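Local coordinates for protein tyrosinase (Aspergillus oryzae, PDB 6JUA) that probably oxidises L-tyrosine and L-dopa to L-dopaquinone with molecular oxygen, using a dinuclear copper centre that holds peroxide in this structure, at residues 103-108 / 427-432. The protein carries 1 engineered substitution. Numbering follows the deposited sequence.
With CU (copper (II) ion), chain E; PER (peroxide ion), chain G.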
loop_
_atom_site.group_PDB
_atom_site.type_symbol
_atom_site.label_atom_id
_atom_site.label_comp_id
_atom_site.label_asym_id
_atom_site.label_seq_id
_atom_site.Cartn_x
_atom_site.Cartn_y
_atom_site.Cartn_z
ATOM N N PHE B 103 1.090 26.416 -20.186
ATOM C CA PHE B 103 1.256 25.300 -19.247
ATOM C C PHE B 103 2.674 24.750 -19.232
ATOM O O PHE B 103 3.253 24.551 -18.153
ATOM C CB PHE B 103 0.265 24.176 -19.575
ATOM C CG PHE B 103 0.613 22.824 -19.001
ATOM C CD1 PHE B 103 0.432 22.543 -17.656
ATOM C CD2 PHE B 103 1.141 21.830 -19.808
ATOM C CE1 PHE B 103 0.773 21.323 -17.121
ATOM C CE2 PHE B 103 1.489 20.596 -19.286
ATOM C CZ PHE B 103 1.329 20.352 -17.938
ATOM N N PRO B 104 3.292 24.447 -20.368
ATOM C CA PRO B 104 4.654 23.897 -20.325
ATOM C C PRO B 104 5.714 24.877 -19.843
ATOM O O PRO B 104 6.689 24.475 -19.181
ATOM C CB PRO B 104 4.927 23.500 -21.778
ATOM C CG PRO B 104 3.594 23.484 -22.458
ATOM C CD PRO B 104 2.783 24.536 -21.747
ATOM N N THR B 105 5.607 26.156 -20.153
ATOM C CA THR B 105 6.660 27.120 -19.818
ATOM C C THR B 105 6.548 27.592 -18.375
ATOM O O THR B 105 7.592 27.765 -17.728
ATOM C CB THR B 105 6.648 28.308 -20.794
ATOM O OG1 THR B 105 5.331 28.870 -20.864
ATOM C CG2 THR B 105 7.000 27.825 -22.191
ATOM N N TRP B 106 5.338 27.749 -17.837
ATOM C CA TRP B 106 5.156 28.026 -16.419
ATOM C C TRP B 106 5.788 26.885 -15.609
ATOM O O TRP B 106 6.594 27.156 -14.713
ATOM C CB TRP B 106 3.694 28.193 -15.984
ATOM C CG TRP B 106 3.587 28.725 -14.579
ATOM C CD1 TRP B 106 3.486 30.036 -14.201
ATOM C CD2 TRP B 106 3.559 27.961 -13.363
ATOM N NE1 TRP B 106 3.405 30.131 -12.829
ATOM C CE2 TRP B 106 3.447 28.870 -12.290
ATOM C CE3 TRP B 106 3.613 26.591 -13.094
ATOM C CZ2 TRP B 106 3.400 28.436 -10.964
ATOM C CZ3 TRP B 106 3.570 26.153 -11.786
ATOM C CH2 TRP B 106 3.463 27.078 -10.728
ATOM N N HIS B 107 5.472 25.631 -15.971
ATOM C CA HIS B 107 6.050 24.514 -15.206
ATOM C C HIS B 107 7.541 24.333 -15.473
ATOM O O HIS B 107 8.262 23.852 -14.562
ATOM C CB HIS B 107 5.259 23.223 -15.449
ATOM C CG HIS B 107 3.869 23.231 -14.864
ATOM N ND1 HIS B 107 2.779 23.813 -15.483
ATOM C CD2 HIS B 107 3.391 22.721 -13.698
ATOM C CE1 HIS B 107 1.705 23.662 -14.725
ATOM N NE2 HIS B 107 2.043 22.996 -13.632
ATOM N N ARG B 108 8.072 24.710 -16.635
ATOM C CA ARG B 108 9.528 24.652 -16.873
ATOM C C ARG B 108 10.261 25.503 -15.842
ATOM O O ARG B 108 11.250 25.073 -15.253
ATOM C CB ARG B 108 9.894 25.120 -18.280
ATOM C CG ARG B 108 11.364 25.324 -18.588
ATOM C CD ARG B 108 11.709 25.349 -20.074
ATOM N NE ARG B 108 11.499 24.043 -20.701
ATOM C CZ ARG B 108 11.455 23.815 -22.008
ATOM N NH1 ARG B 108 11.630 24.829 -22.860
ATOM N NH2 ARG B 108 11.251 22.592 -22.497
ATOM N N ASP B 427 9.355 33.270 -23.625
ATOM C CA ASP B 427 10.526 33.321 -24.506
ATOM C C ASP B 427 11.823 33.160 -23.728
ATOM O O ASP B 427 12.831 32.722 -24.289
ATOM C CB ASP B 427 10.508 34.638 -25.288
ATOM C CG ASP B 427 9.681 34.579 -26.552
ATOM O OD1 ASP B 427 9.366 33.490 -27.064
ATOM O OD2 ASP B 427 9.337 35.664 -27.082
ATOM N N ASP B 428 11.833 33.497 -22.436
ATOM C CA ASP B 428 13.056 33.406 -21.645
ATOM C C ASP B 428 13.533 31.962 -21.530
ATOM O O ASP B 428 14.719 31.718 -21.302
ATOM C CB ASP B 428 12.863 33.989 -20.241
ATOM C CG ASP B 428 12.565 35.472 -20.248
ATOM O OD1 ASP B 428 13.096 36.183 -21.127
ATOM O OD2 ASP B 428 11.809 35.932 -19.366
ATOM N N VAL B 429 12.621 31.013 -21.698
ATOM C CA VAL B 429 12.973 29.610 -21.463
ATOM C C VAL B 429 12.656 28.742 -22.669
ATOM O O VAL B 429 12.488 27.526 -22.575
ATOM C CB VAL B 429 12.310 29.075 -20.183
ATOM C CG1 VAL B 429 12.699 29.896 -18.965
ATOM C CG2 VAL B 429 10.790 29.052 -20.311
ATOM N N LYS B 430 12.641 29.366 -23.853
ATOM C CA LYS B 430 12.479 28.602 -25.086
ATOM C C LYS B 430 13.631 27.610 -25.230
ATOM O O LYS B 430 13.418 26.440 -25.552
ATOM C CB LYS B 430 12.401 29.519 -26.308
ATOM C CG LYS B 430 12.168 28.809 -27.625
ATOM C CD LYS B 430 12.225 29.783 -28.802
ATOM C CE LYS B 430 12.025 29.032 -30.120
ATOM N NZ LYS B 430 12.107 29.949 -31.290
ATOM N N ASP B 431 14.858 28.071 -25.042
ATOM C CA ASP B 431 15.990 27.148 -24.954
ATOM C C ASP B 431 16.217 26.770 -23.492
ATOM O O ASP B 431 16.696 27.632 -22.754
ATOM C CB ASP B 431 17.255 27.769 -25.545
ATOM C CG ASP B 431 18.431 26.814 -25.536
ATOM O OD1 ASP B 431 18.262 25.656 -25.108
ATOM O OD2 ASP B 431 19.542 27.223 -25.935
ATOM N N TRP B 432 15.844 25.553 -23.105
ATOM C CA TRP B 432 15.999 25.117 -21.719
ATOM C C TRP B 432 17.457 25.169 -21.266
ATOM O O TRP B 432 17.772 25.281 -20.074
ATOM C CB TRP B 432 15.458 23.696 -21.529
ATOM C CG TRP B 432 16.100 22.704 -22.455
ATOM C CD1 TRP B 432 17.170 21.898 -22.213
ATOM C CD2 TRP B 432 15.686 22.425 -23.804
ATOM N NE1 TRP B 432 17.451 21.134 -23.328
ATOM C CE2 TRP B 432 16.554 21.437 -24.316
ATOM C CE3 TRP B 432 14.666 22.910 -24.630
ATOM C CZ2 TRP B 432 16.422 20.940 -25.610
ATOM C CZ3 TRP B 432 14.538 22.413 -25.915
ATOM C CH2 TRP B 432 15.411 21.431 -26.400
HETATM CU CU CU E . 0.355 22.094 -12.421
HETATM O O1 PER G . 0.140 20.496 -13.455
HETATM O O2 PER G . 0.548 20.131 -12.095
#
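Arg-108 reaches from the helix and gives one N-H, at NH1, to the backbone O of Val-429. Arg-108 NH1 lies 2.8 Å from Val-429 O. The O lies at the guanidinium edge, in its plane, and the N-H...O angle is 155°. Arg-108 is bent at chi3 (-67°), with its guanidinium beside the loop. Arg-108 CD packs on Val-429 CB at 3.8 Å. Trp-432 CB lies over one guanidinium face, 4.0 Å above the plane. The indole comes edge-on to NH1, its plane turned 61° from the guanidinium. Asp-380 forms a salt bridge with NE, so the buried charge has a carboxylate partner as well as the loop carbonyl. The Thr-105 side is looser: Thr-105 CB only reaches Val-429 CG2, at 4.2 Å, and its OG1 is hydrogen-bonded to Ser-426 OG. Lys-430 is exposed and its CB points away from the helix.

Next to Arg-108, His-107 serves the active site. His-107 NE2 binds copper at 2.3 Å, together with His-71 and His-98. His-107 ND1 donates to Phe-103 O at 2.8 Å, which fixes the ring's rotation. Phe-103 meets peroxide O1 with its ring edge. The contact thus joins the start of helix 103-129, a copper-binding helix of the tyrosinase fold, to the loop between strand 420-423 and helix 448-464. Helix 371-389 packs against both Arg-108 and Trp-432, while helix 328-340 touches Phe-103.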